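Local coordinates for protein putative methylase (Clostridium difficile, PDB 3LDU) that binds GTP in its crystal structure and, judging from its family, is probably an RNA-binding methyltransferase that modifies guanines of ribosomal RNA, at residues Y7-P12 with E60-K65; K142-V147 with I156-T161. All blocks are in the same frame, centred on the assembly; numbering follows the deposited sequence.

Interaction 1 (Y7-P12 with E60-K65)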
# COMPACT_ATOMS: atom_id res chain seq x y z
N TYR A 7 -11.28 7.28 16.90
CA TYR A 7 -10.06 6.49 16.96
C TYR A 7 -8.90 7.35 16.51
O TYR A 7 -9.06 8.28 15.72
CB TYR A 7 -10.14 5.31 15.99
CG TYR A 7 -11.22 4.31 16.29
CD1 TYR A 7 -11.29 3.68 17.52
CD2 TYR A 7 -12.15 3.97 15.32
CE1 TYR A 7 -12.27 2.76 17.78
CE2 TYR A 7 -13.14 3.04 15.57
CZ TYR A 7 -13.19 2.44 16.81
OH TYR A 7 -14.16 1.52 17.08
N THR A 8 -7.71 7.01 17.00
CA THR A 8 -6.48 7.44 16.37
C THR A 8 -5.89 6.22 15.69
O THR A 8 -5.61 5.22 16.35
CB THR A 8 -5.49 8.00 17.38
OG1 THR A 8 -6.07 9.15 18.00
CG2 THR A 8 -4.19 8.41 16.70
N LEU A 9 -5.71 6.30 14.36
CA LEU A 9 -5.17 5.20 13.58
C LEU A 9 -3.82 5.60 13.01
O LEU A 9 -3.52 6.79 12.85
CB LEU A 9 -6.12 4.84 12.43
CG LEU A 9 -7.58 4.57 12.78
CD1 LEU A 9 -8.39 4.20 11.55
CD2 LEU A 9 -7.69 3.47 13.85
N ILE A 10 -3.01 4.59 12.72
CA ILE A 10 -1.74 4.78 12.07
C ILE A 10 -1.63 3.87 10.86
O ILE A 10 -1.85 2.65 10.96
CB ILE A 10 -0.59 4.44 13.02
CG1 ILE A 10 -0.73 5.25 14.32
CG2 ILE A 10 0.77 4.70 12.34
CD1 ILE A 10 0.22 4.79 15.38
N SER A 11 -1.29 4.45 9.71
CA SER A 11 -1.04 3.64 8.53
C SER A 11 0.38 3.82 8.03
O SER A 11 0.77 4.90 7.61
CB SER A 11 -2.03 3.96 7.42
OG SER A 11 -3.29 3.40 7.73
N PRO A 12 1.17 2.74 8.10
CA PRO A 12 2.52 2.75 7.56
C PRO A 12 2.44 2.75 6.03
O PRO A 12 1.44 2.31 5.45
CB PRO A 12 3.10 1.41 8.05
CG PRO A 12 2.16 0.92 9.10
CD PRO A 12 0.82 1.46 8.74
N GLU A 60 0.03 0.22 3.97
CA GLU A 60 0.44 -1.17 4.07
C GLU A 60 -0.40 -1.91 5.11
O GLU A 60 -0.49 -3.13 5.08
CB GLU A 60 1.92 -1.30 4.44
CG GLU A 60 2.85 -0.68 3.42
CD GLU A 60 2.76 -1.35 2.06
OE1 GLU A 60 2.67 -2.59 2.00
OE2 GLU A 60 2.81 -0.61 1.05
N ARG A 61 -0.98 -1.14 6.03
CA ARG A 61 -1.94 -1.68 6.99
C ARG A 61 -2.51 -0.56 7.84
O ARG A 61 -2.19 0.61 7.62
CB ARG A 61 -1.34 -2.80 7.84
CG ARG A 61 -0.05 -2.45 8.54
CD ARG A 61 0.42 -3.59 9.43
NE ARG A 61 0.76 -4.79 8.67
CZ ARG A 61 -0.05 -5.85 8.54
NH1 ARG A 61 0.35 -6.90 7.83
NH2 ARG A 61 -1.24 -5.84 9.11
N VAL A 62 -3.45 -0.91 8.70
CA VAL A 62 -4.15 0.08 9.49
C VAL A 62 -4.05 -0.34 10.95
O VAL A 62 -4.54 -1.41 11.32
CB VAL A 62 -5.63 0.20 9.09
CG1 VAL A 62 -6.36 1.17 10.04
CG2 VAL A 62 -5.75 0.64 7.63
N HIS A 63 -3.36 0.47 11.75
CA HIS A 63 -3.18 0.19 13.18
C HIS A 63 -4.07 1.07 14.03
O HIS A 63 -4.24 2.26 13.76
CB HIS A 63 -1.73 0.48 13.59
CG HIS A 63 -0.72 -0.42 12.96
ND1 HIS A 63 -0.26 -1.56 13.57
CD2 HIS A 63 -0.07 -0.33 11.78
CE1 HIS A 63 0.63 -2.15 12.79
NE2 HIS A 63 0.77 -1.42 11.70
N LEU A 64 -4.62 0.49 15.09
CA LEU A 64 -5.32 1.26 16.10
C LEU A 64 -4.31 1.66 17.18
O LEU A 64 -3.74 0.79 17.84
CB LEU A 64 -6.45 0.42 16.71
CG LEU A 64 -7.14 1.06 17.92
CD1 LEU A 64 -7.83 2.37 17.52
CD2 LEU A 64 -8.14 0.09 18.52
N LYS A 65 -4.06 2.95 17.34
CA LYS A 65 -3.07 3.42 18.31
C LYS A 65 -3.64 3.31 19.72
O LYS A 65 -4.75 3.78 19.98
CB LYS A 65 -2.69 4.85 18.04
CG LYS A 65 -1.46 5.31 18.81
CD LYS A 65 -1.13 6.75 18.46
CE LYS A 65 0.06 7.25 19.26
NZ LYS A 65 0.43 8.63 18.86
O HOH W 1 -6.98 5.40 19.36
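I10 and H63 form an antiparallel hydrogen-bonded pair: I10 N reaches H63 O at 2.8 Å and H63 N returns to I10 O. Beside the next bond, K65 N to T8 O, a water accepts from T8 N and donates to K65 O, bridging the strands. H63 can be followed outward from the sheet. Its CB lies 3.4 Å from I10 O. With CG beside the backbone N (chi1 -65°), the ring extends along the strand face; CG and CD2 pass I10 O, and CD2 comes within 3.6 Å of P12 CD, both partners lying at the ring edge, in plane. NE2, farther out, is 3.8 Å from P12 CG; beyond the two segments the imidazole makes an edge-to-face contact with F146. On the same face I10 CD1 crosses the aliphatic chain of K65, whose NZ continues to a salt bridge with E68. On the other face the contacts of Y7, L9, V62 and L64 are apolar: L64 CD1 touches Y7 CD1 at 3.7 Å and also L9 CD2, the two roughly at right angles about it, and L9 CD1 meets V62 CG1. Where 60-62 leaves the strand pairing, P12 has no N-H to give R61 O, which sits 3.3 Å from P12 CD and takes the S11 hydroxyl instead (OG to O 3.0 Å). P12 O still accepts from E60 N, almost straight (179° at the hydrogen), so pairing here mixes side-chain and backbone donors.

Interaction 2 (K142-V147 with I156-T161)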
# COMPACT_ATOMS: atom_id res chain seq x y z
N LYS A 142 -8.40 -12.81 17.71
CA LYS A 142 -7.03 -12.32 17.80
C LYS A 142 -6.91 -10.79 17.65
O LYS A 142 -7.52 -10.20 16.76
CB LYS A 142 -6.18 -13.03 16.73
CG LYS A 142 -4.69 -12.74 16.75
CD LYS A 142 -3.99 -13.57 15.66
CE LYS A 142 -2.56 -13.08 15.39
NZ LYS A 142 -1.97 -13.64 14.13
N TYR A 143 -6.14 -10.19 18.56
CA TYR A 143 -5.83 -8.75 18.58
C TYR A 143 -4.31 -8.63 18.55
O TYR A 143 -3.66 -8.60 19.60
CB TYR A 143 -6.37 -8.12 19.88
CG TYR A 143 -7.88 -8.10 19.96
CD1 TYR A 143 -8.59 -6.94 19.68
CD2 TYR A 143 -8.59 -9.25 20.28
CE1 TYR A 143 -9.99 -6.93 19.74
CE2 TYR A 143 -9.98 -9.25 20.33
CZ TYR A 143 -10.67 -8.08 20.06
OH TYR A 143 -12.05 -8.08 20.11
N PRO A 144 -3.72 -8.56 17.34
CA PRO A 144 -2.26 -8.63 17.25
C PRO A 144 -1.65 -7.32 17.71
O PRO A 144 -2.03 -6.26 17.22
CB PRO A 144 -1.99 -8.85 15.75
CG PRO A 144 -3.35 -9.27 15.16
CD PRO A 144 -4.35 -8.53 16.01
N ILE A 145 -0.73 -7.38 18.66
CA ILE A 145 -0.15 -6.18 19.24
C ILE A 145 1.16 -5.84 18.53
O ILE A 145 2.01 -6.70 18.33
CB ILE A 145 0.11 -6.38 20.75
CG1 ILE A 145 -1.15 -6.91 21.45
CG2 ILE A 145 0.59 -5.08 21.39
CD1 ILE A 145 -2.35 -5.96 21.43
N PHE A 146 1.29 -4.57 18.12
CA PHE A 146 2.50 -4.10 17.45
C PHE A 146 3.18 -3.05 18.31
O PHE A 146 2.52 -2.15 18.84
CB PHE A 146 2.13 -3.49 16.09
CG PHE A 146 1.98 -4.50 14.97
CD1 PHE A 146 1.12 -5.59 15.08
CD2 PHE A 146 2.70 -4.35 13.79
CE1 PHE A 146 0.98 -6.50 14.03
CE2 PHE A 146 2.55 -5.26 12.74
CZ PHE A 146 1.70 -6.33 12.87
N VAL A 147 4.51 -3.14 18.45
CA VAL A 147 5.26 -2.17 19.24
C VAL A 147 6.31 -1.52 18.34
O VAL A 147 7.01 -2.22 17.61
CB VAL A 147 5.98 -2.83 20.43
CG1 VAL A 147 6.67 -1.78 21.30
CG2 VAL A 147 5.01 -3.64 21.27
N ILE A 156 2.46 1.78 21.03
CA ILE A 156 1.83 0.47 21.02
C ILE A 156 0.51 0.57 20.27
O ILE A 156 -0.28 1.50 20.49
CB ILE A 156 1.60 -0.10 22.46
CG1 ILE A 156 2.93 -0.21 23.21
CG2 ILE A 156 0.98 -1.48 22.39
CD1 ILE A 156 2.77 -0.69 24.64
N SER A 157 0.26 -0.37 19.38
CA SER A 157 -0.96 -0.35 18.61
C SER A 157 -1.48 -1.76 18.44
O SER A 157 -0.79 -2.73 18.76
CB SER A 157 -0.71 0.27 17.23
OG SER A 157 0.23 -0.51 16.51
N ILE A 158 -2.71 -1.87 17.94
CA ILE A 158 -3.27 -3.17 17.58
C ILE A 158 -3.50 -3.19 16.07
O ILE A 158 -4.08 -2.26 15.51
CB ILE A 158 -4.60 -3.46 18.30
CG1 ILE A 158 -4.47 -3.14 19.81
CG2 ILE A 158 -5.06 -4.90 18.05
CD1 ILE A 158 -5.68 -3.53 20.64
N ASP A 159 -3.03 -4.25 15.42
CA ASP A 159 -3.24 -4.42 13.98
C ASP A 159 -4.71 -4.71 13.69
O ASP A 159 -5.27 -5.66 14.25
CB ASP A 159 -2.36 -5.58 13.49
CG ASP A 159 -2.59 -5.91 12.03
OD1 ASP A 159 -3.02 -5.01 11.29
OD2 ASP A 159 -2.35 -7.07 11.63
N THR A 160 -5.34 -3.90 12.84
CA THR A 160 -6.75 -4.09 12.50
C THR A 160 -6.90 -4.84 11.18
O THR A 160 -8.02 -5.19 10.77
CB THR A 160 -7.53 -2.75 12.38
OG1 THR A 160 -7.14 -2.06 11.19
CG2 THR A 160 -7.28 -1.86 13.58
N THR A 161 -5.77 -5.08 10.51
CA THR A 161 -5.76 -5.55 9.12
C THR A 161 -5.58 -7.06 8.95
O THR A 161 -6.41 -7.73 8.35
CB THR A 161 -4.67 -4.81 8.34
OG1 THR A 161 -4.93 -3.41 8.41
CG2 THR A 161 -4.66 -5.27 6.89
O HOH W 2 2.85 0.32 17.04
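I145 and I158 lie side by side in an antiparallel non-hydrogen-bonded pair, with I145 CD1 3.9 Å from I158 CG1; with I156 they form the apolar, closely packed part of this beta-hairpin contact. On the same face I145 CG2 meets I156 CG2 at 3.8 Å, each methyl branch lying anti to its own backbone N. At the other end I158 CG2 packs on Y143 CB and lies at the edge of the tyrosine ring, near its plane. V147 is looser, its CG2 no closer than 4.5 Å to I156 CG1. The opposite face is more polar and carries a water at S157. There the F146 ring runs alongside D159, with CE1 3.5 Å from the aspartate CB; ring and carboxylate planes are 62° apart. S157 OG, between the backbone N and the carbonyl carbon (chi1 62°), touches F146 CB and shares a water, 2.8 Å from OG, that donates to F146 O. Three backbone bonds join the strands: two pair F146 with S157, and D159 N reaches P144 O. As the strand ends, D159 OD1 accepts from T161 N in an Asx turn, met from above the carboxylate plane, and also forms a salt bridge with R61. The hairpin lies between strands 98-104 and 63-70 in the THUMP region: I145 touches I98, I158 touches I66, and V147 reaches V114 and V118 of helix 111-129.

Overall arrangement
Interactions 1 and 2 have centres 9 Å apart in one seven-stranded mixed sheet and follow each other in series along the chain. Interaction 1 joins strands 7-12 and 63-70 at the ferredoxin-like region; interaction 2 pairs 145-150 with 153-159 of the THUMP region. Strands 63-70 and 153-159 are neighbours, so the two contacts adjoin: L64 N lies 2.8 Å from I158 O, a probable hydrogen bond, as is V62 O to T160 OG1. The sheet thus runs unbroken across two sequence families, while the GTP pocket lies in the methyltransferase region, which has its own sheet. E60 bonds to R180 and T182, and its side chain is about 10 Å from that of I179, which binds GTP.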